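Local coordinates for protein mandelate racemase/muconate lactonizing enzyme (Polaromonas sp., PDB 3CB3) that probably catalyses proton abstraction next to a sugar-acid carboxylate, as in the enolase superfamily, and holds L-glucaric acid in its active site, at residues 314-319 / 337-342; 45-50 / 65-70; 225-230 / 255-260. All blocks are in the same frame, centred on the assembly; numbering follows the deposited sequence.

How the interactions relate
Interactions 1 and 2 meet where the N-terminal domain closes over the mouth of the barrel, their centres about 12 Å apart. Ile47 CD1 reaches Trp339 CE3 at 3.7 Å, and Tyr67 OH lies 3.4 Å from Phe316 CD2, so the hairpin of interaction 2 packs against the aromatic cluster of interaction 1. Both border the L-glucaric acid: His315 of interaction 1 hydrogen-bonds it, and Lys69 of interaction 2 touches it from the other domain. Interaction 3 stands apart, its centre about 29 Å from that of interaction 1 and about 34 Å from that of interaction 2, beside a second magnesium ion on the outer layer of the barrel domain.

Interaction 1 of 3, residues 314-319 / 337-342; sequences PHFAME and FEWLEP. With LGT (L-glucaric acid), chain G.
Phe337 begins the contact by receiving Phe316 edge-on: CD1 of Phe316 sits over one face of the Phe337 ring, 3.6 Å from its CD2, with the planes at 74°. With its CG anti to the backbone N (chi1 -161°), the Phe316 side chain reaches across to this face. The backbone of Phe337 meets Met318, its N-H giving a weak hydrogen bond to SD (3.5 Å). Trp339 follows, its CE3 lying 3.5 Å from Phe316 CE1; the two rings meet obliquely, and the three aromatic residues form one cluster. Here the cluster borders the active site of an enolase-superfamily barrel: His315, one residue before Phe316, donates from NE2 to O3 of L-glucaric acid (2.7 Å), while its ND1 is bonded to Asp288. This His-Asp pairing resembles that of mandelate racemase. The far rims of Phe337 and Trp339 also reach the ligand, with Phe337 CZ 3.5 Å from O1B and Trp339 CH2 3.6 Å from O6B. Leu340 then closes on Phe316 from the opposite direction, CG to CZ, and its CB packs against OE2 of Glu319. A water bridges this carboxylate oxygen to Phe337 O and accepts from Leu340 N. Last, the extended Glu341 brings OE1 within 4.2 Å of Met318 CE.

Interaction 2 of 3, residues 45-50 / 65-70; sequences TEIAIL and FSYSKR
Ala48 and Ser68 face each other as an antiparallel hydrogen-bonded pair. The N-H of Ser68 reaches Ala48 O at 2.9 Å, and the return bond from Ala48 N to Ser68 O is longer, 3.3 Å. Two residues along, Leu50 and Ser66 make the next such pair, each N-H bonded to the other's carbonyl oxygen. Between these pairs lies the non-hydrogen-bonded pair Ile49 and Tyr67, whose CA atoms come within 4.3 Å.

CA-H...O contacts supplement the backbone bonds. Tyr67 CA lies 3.2 Å from Ala48 O and Phe65 CA 3.0 Å from Leu50 O, so each of these carbonyl oxygens meets a CA-H as well as an N-H.

Apolar contacts run along the face that carries Ile49 and Tyr67. The CG2 branch of Ile47 meets CD1 of the Tyr67 ring at 3.8 Å, approaching obliquely. CG of Tyr67 stands between its own backbone N and carbonyl carbon (chi1 76°), and the ring turns from the neighbouring strand to the barrel domain, where OH is hydrogen-bonded to Asp288. Ile49 CG2 lies alongside Phe65 CB, 4.2 Å away, both side chains pointing the same way. On the other face, Leu50 and Ser66 bring their CB atoms to 4.4 Å and are covered by helix 73-83.

Past Ser68 the chain leaves the strand, and Lys69 touches L-glucaric acid while its backbone N makes a weak hydrogen bond to Ser108 of the second subunit. This antiparallel hairpin, with strand 61-68 outermost in its sheet within this chain, belongs to the N-terminal capping domain of the enolase superfamily, which closes over the barrel's active site.

Interaction 3 of 3, residues 225-230 / 255-260; sequences RMCRIF and LQFDTP. With MG (magnesium ion), chain F.
Two successive outer helices of the enolase-type barrel domain meet here, the end of helix 220-230 packing against the end of helix 247-256 and the loop leading into strand 261-263. Phe257 is the first residue to leave the second helix. Cys227 CB lies over one face of its ring, 3.9 Å from the centroid and 27° off the ring normal, in a CH-pi contact. The sulfur is more distant and lies obliquely to the ring. On the opposite face sits CG of the neighbouring Gln256, so the ring lies between Cys227 and the side chain of its own neighbour.

Arg228 wraps round the rim of the ring. Its chain runs extended to CG and CD and then bends at chi3 (-59°), which folds the guanidinium back so that Phe257 CE1 lies under its centre, 3.7 Å from CZ. The guanidinium and ring planes stand 60° apart, so the two are not stacked. At the guanidinium edge, NH2 and Gln256 NE2 are 3.5 Å apart but, as two donors, make no hydrogen bond; Gln256 OE1 is bonded to Gln224.

Farther along, a water donates to both Phe230 O, at 2.6 Å, and Thr259 OG1, linking the helix end to the loop; Thr259 OG1 and Asp258 N are also held by Glu231.

Phe257 O binds a magnesium ion at 2.1 Å, with Ala254 O and four waters completing six ligands. No carboxylate in this first shell balances the 2+ charge, so the ion probably polarises its waters, two of which donate to Asp258 O and Thr259 O.

Interaction 1 of 3, residues 314-319 / 337-342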
loop_
_atom_site.group_PDB
_atom_site.type_symbol
_atom_site.label_atom_id
_atom_site.label_comp_id
_atom_site.label_asym_id
_atom_site.label_seq_id
_atom_site.Cartn_x
_atom_site.Cartn_y
_atom_site.Cartn_z
ATOM N N PRO A 314 -17.612 -4.748 -9.917
ATOM C CA PRO A 314 -17.090 -4.532 -8.563
ATOM C C PRO A 314 -16.896 -5.847 -7.819
ATOM O O PRO A 314 -17.627 -6.803 -8.043
ATOM C CB PRO A 314 -18.157 -3.648 -7.917
ATOM C CG PRO A 314 -18.680 -2.859 -9.084
ATOM C CD PRO A 314 -18.816 -3.928 -10.148
ATOM N N HIS A 315 -15.909 -5.891 -6.932
ATOM C CA HIS A 315 -15.632 -7.108 -6.177
ATOM C C HIS A 315 -16.167 -7.070 -4.746
ATOM O O HIS A 315 -15.924 -6.115 -4.007
ATOM C CB HIS A 315 -14.119 -7.374 -6.160
ATOM C CG HIS A 315 -13.699 -8.428 -5.180
ATOM N ND1 HIS A 315 -13.305 -8.134 -3.892
ATOM C CD2 HIS A 315 -13.657 -9.779 -5.288
ATOM C CE1 HIS A 315 -13.038 -9.257 -3.249
ATOM N NE2 HIS A 315 -13.244 -10.269 -4.072
ATOM N N PHE A 316 -16.905 -8.116 -4.371
ATOM C CA PHE A 316 -17.457 -8.251 -3.024
ATOM C C PHE A 316 -18.395 -7.103 -2.617
ATOM O O PHE A 316 -19.008 -6.460 -3.469
ATOM C CB PHE A 316 -16.296 -8.374 -2.028
ATOM C CG PHE A 316 -16.683 -8.965 -0.695
ATOM C CD1 PHE A 316 -17.397 -10.160 -0.624
ATOM C CD2 PHE A 316 -16.305 -8.342 0.492
ATOM C CE1 PHE A 316 -17.728 -10.727 0.611
ATOM C CE2 PHE A 316 -16.630 -8.900 1.729
ATOM C CZ PHE A 316 -17.342 -10.094 1.789
ATOM N N ALA A 317 -18.503 -6.883 -1.306
ATOM C CA ALA A 317 -19.328 -5.836 -0.690
ATOM C C ALA A 317 -20.500 -5.327 -1.526
ATOM O O ALA A 317 -20.556 -4.148 -1.885
ATOM C CB ALA A 317 -18.438 -4.658 -0.275
ATOM N N MET A 318 -21.451 -6.207 -1.809
ATOM C CA MET A 318 -22.610 -5.831 -2.605
ATOM C C MET A 318 -23.434 -4.698 -2.000
ATOM O O MET A 318 -23.955 -3.860 -2.731
ATOM C CB MET A 318 -23.517 -7.045 -2.839
ATOM C CG MET A 318 -24.023 -7.720 -1.574
ATOM S SD MET A 318 -25.178 -9.051 -1.987
ATOM C CE MET A 318 -26.006 -9.275 -0.437
ATOM N N GLU A 319 -23.546 -4.666 -0.674
ATOM C CA GLU A 319 -24.329 -3.632 0.002
ATOM C C GLU A 319 -23.872 -2.229 -0.380
ATOM O O GLU A 319 -24.642 -1.270 -0.296
ATOM C CB GLU A 319 -24.256 -3.807 1.521
ATOM C CG GLU A 319 -24.912 -5.096 2.032
ATOM C CD GLU A 319 -24.014 -6.333 1.923
ATOM O OE1 GLU A 319 -22.985 -6.286 1.219
ATOM O OE2 GLU A 319 -24.351 -7.363 2.545
ATOM N N PHE A 337 -23.419 -12.124 -2.187
ATOM C CA PHE A 337 -22.756 -12.855 -1.110
ATOM C C PHE A 337 -23.650 -12.708 0.108
ATOM O O PHE A 337 -24.262 -11.662 0.300
ATOM C CB PHE A 337 -21.407 -12.210 -0.772
ATOM C CG PHE A 337 -20.275 -12.634 -1.658
ATOM C CD1 PHE A 337 -19.589 -13.822 -1.412
ATOM C CD2 PHE A 337 -19.857 -11.822 -2.711
ATOM C CE1 PHE A 337 -18.494 -14.195 -2.199
ATOM C CE2 PHE A 337 -18.766 -12.183 -3.507
ATOM C CZ PHE A 337 -18.082 -13.373 -3.247
ATOM N N GLU A 338 -23.733 -13.739 0.936
ATOM C CA GLU A 338 -24.547 -13.632 2.135
ATOM C C GLU A 338 -23.651 -13.367 3.346
ATOM O O GLU A 338 -24.133 -13.103 4.445
ATOM C CB GLU A 338 -25.366 -14.910 2.334
ATOM C CG GLU A 338 -26.363 -15.151 1.207
ATOM C CD GLU A 338 -27.428 -16.165 1.560
ATOM O OE1 GLU A 338 -27.081 -17.342 1.811
ATOM O OE2 GLU A 338 -28.619 -15.781 1.585
ATOM N N TRP A 339 -22.340 -13.411 3.122
ATOM C CA TRP A 339 -21.349 -13.212 4.182
ATOM C C TRP A 339 -21.564 -12.030 5.125
ATOM O O TRP A 339 -21.521 -12.194 6.346
ATOM C CB TRP A 339 -19.950 -13.092 3.570
ATOM C CG TRP A 339 -19.475 -14.329 2.857
ATOM C CD1 TRP A 339 -20.204 -15.452 2.572
ATOM C CD2 TRP A 339 -18.178 -14.539 2.287
ATOM N NE1 TRP A 339 -19.441 -16.344 1.855
ATOM C CE2 TRP A 339 -18.194 -15.808 1.665
ATOM C CE3 TRP A 339 -17.005 -13.774 2.237
ATOM C CZ2 TRP A 339 -17.082 -16.329 0.999
ATOM C CZ3 TRP A 339 -15.897 -14.293 1.575
ATOM C CH2 TRP A 339 -15.946 -15.559 0.964
ATOM N N LEU A 340 -21.792 -10.844 4.564
ATOM C CA LEU A 340 -21.967 -9.637 5.370
ATOM C C LEU A 340 -23.362 -9.375 5.927
ATOM O O LEU A 340 -23.542 -8.485 6.759
ATOM C CB LEU A 340 -21.522 -8.408 4.564
ATOM C CG LEU A 340 -20.107 -8.434 3.982
ATOM C CD1 LEU A 340 -19.781 -7.074 3.386
ATOM C CD2 LEU A 340 -19.106 -8.788 5.072
ATOM N N GLU A 341 -24.347 -10.147 5.486
ATOM C CA GLU A 341 -25.716 -9.949 5.939
ATOM C C GLU A 341 -25.939 -9.836 7.446
ATOM O O GLU A 341 -26.672 -8.961 7.892
ATOM C CB GLU A 341 -26.620 -11.043 5.365
ATOM C CG GLU A 341 -26.759 -10.956 3.854
ATOM C CD GLU A 341 -27.749 -11.959 3.290
ATOM O OE1 GLU A 341 -28.143 -11.791 2.118
ATOM O OE2 GLU A 341 -28.128 -12.911 4.008
ATOM N N PRO A 342 -25.313 -10.713 8.252
ATOM C CA PRO A 342 -25.503 -10.648 9.708
ATOM C C PRO A 342 -25.144 -9.307 10.352
ATOM O O PRO A 342 -25.623 -8.984 11.438
ATOM C CB PRO A 342 -24.614 -11.781 10.221
ATOM C CG PRO A 342 -24.675 -12.781 9.106
ATOM C CD PRO A 342 -24.519 -11.898 7.883
HETATM O O1A LGT G . -14.034 -13.110 -7.015
HETATM C C1 LGT G . -14.110 -13.479 -5.825
HETATM O O1B LGT G . -15.032 -13.155 -5.037
HETATM C C2 LGT G . -12.993 -14.413 -5.263
HETATM O O2 LGT G . -11.776 -14.220 -6.011
HETATM C C3 LGT G . -12.730 -14.168 -3.763
HETATM O O3 LGT G . -12.359 -12.804 -3.590
HETATM C C4 LGT G . -11.615 -15.074 -3.132
HETATM O O4 LGT G . -10.476 -14.297 -2.729
HETATM C C5 LGT G . -12.059 -15.899 -1.895
HETATM O O5 LGT G . -12.577 -15.013 -0.887
HETATM C C6 LGT G . -13.126 -16.957 -2.261
HETATM O O6A LGT G . -12.700 -17.996 -2.820
HETATM O O6B LGT G . -14.327 -16.724 -1.999
HETATM O O HOH W 1 -22.722 -9.894 2.008
#

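Interaction 2 of 3, residues 45-50 / 65-70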
loop_
_atom_site.group_PDB
_atom_site.type_symbol
_atom_site.label_atom_id
_atom_site.label_comp_id
_atom_site.label_asym_id
_atom_site.label_seq_id
_atom_site.Cartn_x
_atom_site.Cartn_y
_atom_site.Cartn_z
ATOM N N THR A 45 -11.782 -18.394 8.359
ATOM C CA THR A 45 -13.021 -18.649 9.094
ATOM C C THR A 45 -13.726 -17.386 9.587
ATOM O O THR A 45 -14.812 -17.456 10.167
ATOM C CB THR A 45 -12.767 -19.566 10.320
ATOM O OG1 THR A 45 -11.914 -18.892 11.253
ATOM C CG2 THR A 45 -12.095 -20.872 9.885
ATOM N N GLU A 46 -13.117 -16.231 9.353
ATOM C CA GLU A 46 -13.719 -14.974 9.783
ATOM C C GLU A 46 -13.193 -13.811 8.953
ATOM O O GLU A 46 -12.183 -13.941 8.261
ATOM C CB GLU A 46 -13.419 -14.723 11.267
ATOM C CG GLU A 46 -11.943 -14.845 11.626
ATOM C CD GLU A 46 -11.659 -14.562 13.091
ATOM O OE1 GLU A 46 -12.490 -14.938 13.946
ATOM O OE2 GLU A 46 -10.596 -13.975 13.388
ATOM N N ILE A 47 -13.898 -12.686 9.010
ATOM C CA ILE A 47 -13.497 -11.482 8.287
ATOM C C ILE A 47 -13.470 -10.343 9.291
ATOM O O ILE A 47 -14.410 -10.177 10.056
ATOM C CB ILE A 47 -14.500 -11.082 7.192
ATOM C CG1 ILE A 47 -14.716 -12.229 6.217
ATOM C CG2 ILE A 47 -13.969 -9.869 6.431
ATOM C CD1 ILE A 47 -15.841 -11.958 5.227
ATOM N N ALA A 48 -12.395 -9.565 9.289
ATOM C CA ALA A 48 -12.293 -8.436 10.205
ATOM C C ALA A 48 -12.900 -7.226 9.513
ATOM O O ALA A 48 -12.458 -6.829 8.439
ATOM C CB ALA A 48 -10.829 -8.164 10.559
ATOM N N ILE A 49 -13.930 -6.656 10.126
ATOM C CA ILE A 49 -14.597 -5.487 9.573
ATOM C C ILE A 49 -14.270 -4.247 10.390
ATOM O O ILE A 49 -14.312 -4.268 11.622
ATOM C CB ILE A 49 -16.140 -5.655 9.563
ATOM C CG1 ILE A 49 -16.547 -6.808 8.646
ATOM C CG2 ILE A 49 -16.808 -4.372 9.092
ATOM C CD1 ILE A 49 -16.525 -8.135 9.327
ATOM N N LEU A 50 -13.928 -3.169 9.699
ATOM C CA LEU A 50 -13.639 -1.900 10.359
ATOM C C LEU A 50 -14.852 -1.004 10.128
ATOM O O LEU A 50 -15.152 -0.644 8.989
ATOM C CB LEU A 50 -12.392 -1.241 9.755
ATOM C CG LEU A 50 -12.127 0.198 10.221
ATOM C CD1 LEU A 50 -11.902 0.221 11.729
ATOM C CD2 LEU A 50 -10.924 0.769 9.480
ATOM N N PHE A 65 -17.549 1.426 6.186
ATOM C CA PHE A 65 -16.771 0.269 6.591
ATOM C C PHE A 65 -15.749 -0.178 5.576
ATOM O O PHE A 65 -15.849 0.121 4.386
ATOM C CB PHE A 65 -17.709 -0.905 6.906
ATOM C CG PHE A 65 -18.326 -1.543 5.686
ATOM C CD1 PHE A 65 -17.675 -2.581 5.018
ATOM C CD2 PHE A 65 -19.562 -1.115 5.211
ATOM C CE1 PHE A 65 -18.249 -3.188 3.888
ATOM C CE2 PHE A 65 -20.145 -1.713 4.085
ATOM C CZ PHE A 65 -19.484 -2.753 3.424
ATOM N N SER A 66 -14.747 -0.881 6.084
ATOM C CA SER A 66 -13.708 -1.482 5.269
ATOM C C SER A 66 -13.579 -2.877 5.857
ATOM O O SER A 66 -14.292 -3.219 6.805
ATOM C CB SER A 66 -12.378 -0.744 5.396
ATOM O OG SER A 66 -11.463 -1.260 4.442
ATOM N N TYR A 67 -12.680 -3.686 5.311
ATOM C CA TYR A 67 -12.510 -5.032 5.824
ATOM C C TYR A 67 -11.185 -5.626 5.370
ATOM O O TYR A 67 -10.548 -5.109 4.459
ATOM C CB TYR A 67 -13.658 -5.912 5.333
ATOM C CG TYR A 67 -13.526 -6.334 3.884
ATOM C CD1 TYR A 67 -13.017 -7.591 3.548
ATOM C CD2 TYR A 67 -13.887 -5.471 2.848
ATOM C CE1 TYR A 67 -12.873 -7.976 2.213
ATOM C CE2 TYR A 67 -13.744 -5.845 1.510
ATOM C CZ TYR A 67 -13.237 -7.099 1.203
ATOM O OH TYR A 67 -13.088 -7.479 -0.115
ATOM N N SER A 68 -10.783 -6.712 6.020
ATOM C CA SER A 68 -9.555 -7.418 5.678
ATOM C C SER A 68 -9.903 -8.900 5.691
ATOM O O SER A 68 -10.446 -9.396 6.673
ATOM C CB SER A 68 -8.458 -7.151 6.713
ATOM O OG SER A 68 -8.090 -5.786 6.755
ATOM N N LYS A 69 -9.599 -9.600 4.607
ATOM C CA LYS A 69 -9.892 -11.030 4.523
ATOM C C LYS A 69 -8.879 -11.840 5.324
ATOM O O LYS A 69 -9.253 -12.666 6.161
ATOM C CB LYS A 69 -9.927 -11.475 3.056
ATOM C CG LYS A 69 -8.763 -10.994 2.201
ATOM C CD LYS A 69 -7.709 -12.078 2.000
ATOM C CE LYS A 69 -8.317 -13.363 1.436
ATOM N NZ LYS A 69 -9.122 -13.139 0.200
ATOM N N ARG A 70 -7.597 -11.609 5.076
ATOM C CA ARG A 70 -6.558 -12.305 5.831
ATOM C C ARG A 70 -6.023 -11.299 6.849
ATOM O O ARG A 70 -6.799 -10.524 7.403
ATOM C CB ARG A 70 -5.443 -12.783 4.895
ATOM C CG ARG A 70 -5.841 -13.955 4.004
ATOM C CD ARG A 70 -5.979 -15.241 4.802
ATOM N NE ARG A 70 -6.274 -16.406 3.963
ATOM C CZ ARG A 70 -6.316 -17.659 4.418
ATOM N NH1 ARG A 70 -6.075 -17.909 5.701
ATOM N NH2 ARG A 70 -6.607 -18.666 3.602
#

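Interaction 3 of 3, residues 225-230 / 255-260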
loop_
_atom_site.group_PDB
_atom_site.type_symbol
_atom_site.label_atom_id
_atom_site.label_comp_id
_atom_site.label_asym_id
_atom_site.label_seq_id
_atom_site.Cartn_x
_atom_site.Cartn_y
_atom_site.Cartn_z
ATOM N N ARG A 225 -3.649 -21.426 -23.204
ATOM C CA ARG A 225 -4.322 -22.653 -23.607
ATOM C C ARG A 225 -5.728 -22.809 -23.034
ATOM O O ARG A 225 -6.641 -23.214 -23.749
ATOM C CB ARG A 225 -3.450 -23.860 -23.241
ATOM C CG ARG A 225 -2.314 -24.093 -24.247
ATOM C CD ARG A 225 -1.035 -24.562 -23.582
ATOM N NE ARG A 225 0.028 -24.817 -24.558
ATOM C CZ ARG A 225 1.290 -25.110 -24.232
ATOM N NH1 ARG A 225 1.655 -25.180 -22.958
ATOM N NH2 ARG A 225 2.185 -25.350 -25.181
ATOM N N MET A 226 -5.908 -22.486 -21.757
ATOM C CA MET A 226 -7.221 -22.608 -21.133
ATOM C C MET A 226 -8.198 -21.591 -21.727
ATOM O O MET A 226 -9.345 -21.930 -22.036
ATOM C CB MET A 226 -7.117 -22.421 -19.616
ATOM C CG MET A 226 -6.383 -23.555 -18.912
ATOM S SD MET A 226 -7.149 -25.169 -19.229
ATOM C CE MET A 226 -8.624 -25.047 -18.176
ATOM N N CYS A 227 -7.743 -20.346 -21.891
ATOM C CA CYS A 227 -8.599 -19.317 -22.469
ATOM C C CYS A 227 -9.037 -19.727 -23.878
ATOM O O CYS A 227 -10.176 -19.478 -24.281
ATOM C CB CYS A 227 -7.869 -17.968 -22.530
ATOM S SG CYS A 227 -7.666 -17.153 -20.934
ATOM N N ARG A 228 -8.142 -20.365 -24.625
ATOM C CA ARG A 228 -8.492 -20.774 -25.978
ATOM C C ARG A 228 -9.538 -21.880 -25.988
ATOM O O ARG A 228 -10.387 -21.924 -26.871
ATOM C CB ARG A 228 -7.265 -21.243 -26.756
ATOM C CG ARG A 228 -7.580 -21.494 -28.236
ATOM C CD ARG A 228 -6.325 -21.821 -29.030
ATOM N NE ARG A 228 -5.336 -20.749 -28.961
ATOM C CZ ARG A 228 -5.467 -19.568 -29.559
ATOM N NH1 ARG A 228 -6.548 -19.297 -30.277
ATOM N NH2 ARG A 228 -4.508 -18.656 -29.446
ATOM N N ILE A 229 -9.473 -22.780 -25.012
ATOM C CA ILE A 229 -10.437 -23.866 -24.945
ATOM C C ILE A 229 -11.786 -23.312 -24.495
ATOM O O ILE A 229 -12.840 -23.758 -24.940
ATOM C CB ILE A 229 -9.991 -24.956 -23.945
ATOM C CG1 ILE A 229 -8.640 -25.528 -24.372
ATOM C CG2 ILE A 229 -11.044 -26.065 -23.870
ATOM C CD1 ILE A 229 -8.618 -26.035 -25.790
ATOM N N PHE A 230 -11.743 -22.318 -23.619
ATOM C CA PHE A 230 -12.964 -21.724 -23.101
ATOM C C PHE A 230 -13.713 -20.809 -24.065
ATOM O O PHE A 230 -14.883 -20.518 -23.844
ATOM C CB PHE A 230 -12.664 -20.965 -21.807
ATOM C CG PHE A 230 -12.617 -21.837 -20.584
ATOM C CD1 PHE A 230 -13.632 -22.756 -20.330
ATOM C CD2 PHE A 230 -11.586 -21.704 -19.656
ATOM C CE1 PHE A 230 -13.627 -23.527 -19.170
ATOM C CE2 PHE A 230 -11.572 -22.474 -18.489
ATOM C CZ PHE A 230 -12.595 -23.386 -18.246
ATOM N N LEU A 255 -6.303 -9.110 -25.564
ATOM C CA LEU A 255 -6.181 -8.725 -26.962
ATOM C C LEU A 255 -6.492 -9.867 -27.918
ATOM O O LEU A 255 -7.189 -9.692 -28.918
ATOM C CB LEU A 255 -4.768 -8.187 -27.227
ATOM C CG LEU A 255 -4.351 -7.647 -28.606
ATOM C CD1 LEU A 255 -4.087 -8.777 -29.570
ATOM C CD2 LEU A 255 -5.435 -6.720 -29.145
ATOM N N GLN A 256 -5.984 -11.044 -27.598
ATOM C CA GLN A 256 -6.167 -12.205 -28.451
ATOM C C GLN A 256 -7.539 -12.890 -28.399
ATOM O O GLN A 256 -8.071 -13.298 -29.425
ATOM C CB GLN A 256 -5.058 -13.203 -28.125
ATOM C CG GLN A 256 -5.060 -14.466 -28.944
ATOM C CD GLN A 256 -3.693 -15.104 -28.959
ATOM O OE1 GLN A 256 -3.059 -15.250 -27.919
ATOM N NE2 GLN A 256 -3.225 -15.482 -30.145
ATOM N N PHE A 257 -8.127 -12.992 -27.215
ATOM C CA PHE A 257 -9.396 -13.688 -27.085
ATOM C C PHE A 257 -10.656 -12.826 -27.016
ATOM O O PHE A 257 -10.639 -11.713 -26.500
ATOM C CB PHE A 257 -9.318 -14.612 -25.865
ATOM C CG PHE A 257 -8.215 -15.626 -25.959
ATOM C CD1 PHE A 257 -8.253 -16.621 -26.931
ATOM C CD2 PHE A 257 -7.116 -15.566 -25.107
ATOM C CE1 PHE A 257 -7.209 -17.542 -27.056
ATOM C CE2 PHE A 257 -6.069 -16.479 -25.223
ATOM C CZ PHE A 257 -6.114 -17.468 -26.198
ATOM N N ASP A 258 -11.748 -13.368 -27.544
ATOM C CA ASP A 258 -13.032 -12.685 -27.541
ATOM C C ASP A 258 -13.576 -12.619 -26.125
ATOM O O ASP A 258 -14.097 -11.590 -25.699
ATOM C CB ASP A 258 -14.047 -13.426 -28.415
ATOM C CG ASP A 258 -13.662 -13.447 -29.872
ATOM O OD1 ASP A 258 -12.746 -12.691 -30.260
ATOM O OD2 ASP A 258 -14.287 -14.214 -30.637
ATOM N N THR A 259 -13.467 -13.732 -25.405
ATOM C CA THR A 259 -13.955 -13.793 -24.036
ATOM C C THR A 259 -13.322 -12.696 -23.196
ATOM O O THR A 259 -12.104 -12.538 -23.186
ATOM C CB THR A 259 -13.638 -15.157 -23.387
ATOM O OG1 THR A 259 -14.247 -16.190 -24.161
ATOM C CG2 THR A 259 -14.181 -15.213 -21.957
ATOM N N PRO A 260 -14.153 -11.908 -22.498
ATOM C CA PRO A 260 -13.648 -10.822 -21.655
ATOM C C PRO A 260 -12.768 -11.345 -20.538
ATOM O O PRO A 260 -13.013 -12.424 -19.980
ATOM C CB PRO A 260 -14.922 -10.177 -21.110
ATOM C CG PRO A 260 -15.928 -10.436 -22.193
ATOM C CD PRO A 260 -15.624 -11.863 -22.590
HETATM MG MG MG F . -10.503 -9.660 -25.917
HETATM O O HOH W 2 -15.890 -18.151 -23.286
HETATM O O HOH W 3 -12.420 -9.515 -25.937
HETATM O O HOH W 4 -10.644 -10.239 -24.025
HETATM O O HOH W 5 -10.564 -9.182 -27.995
HETATM O O HOH W 6 -10.348 -7.649 -25.113
#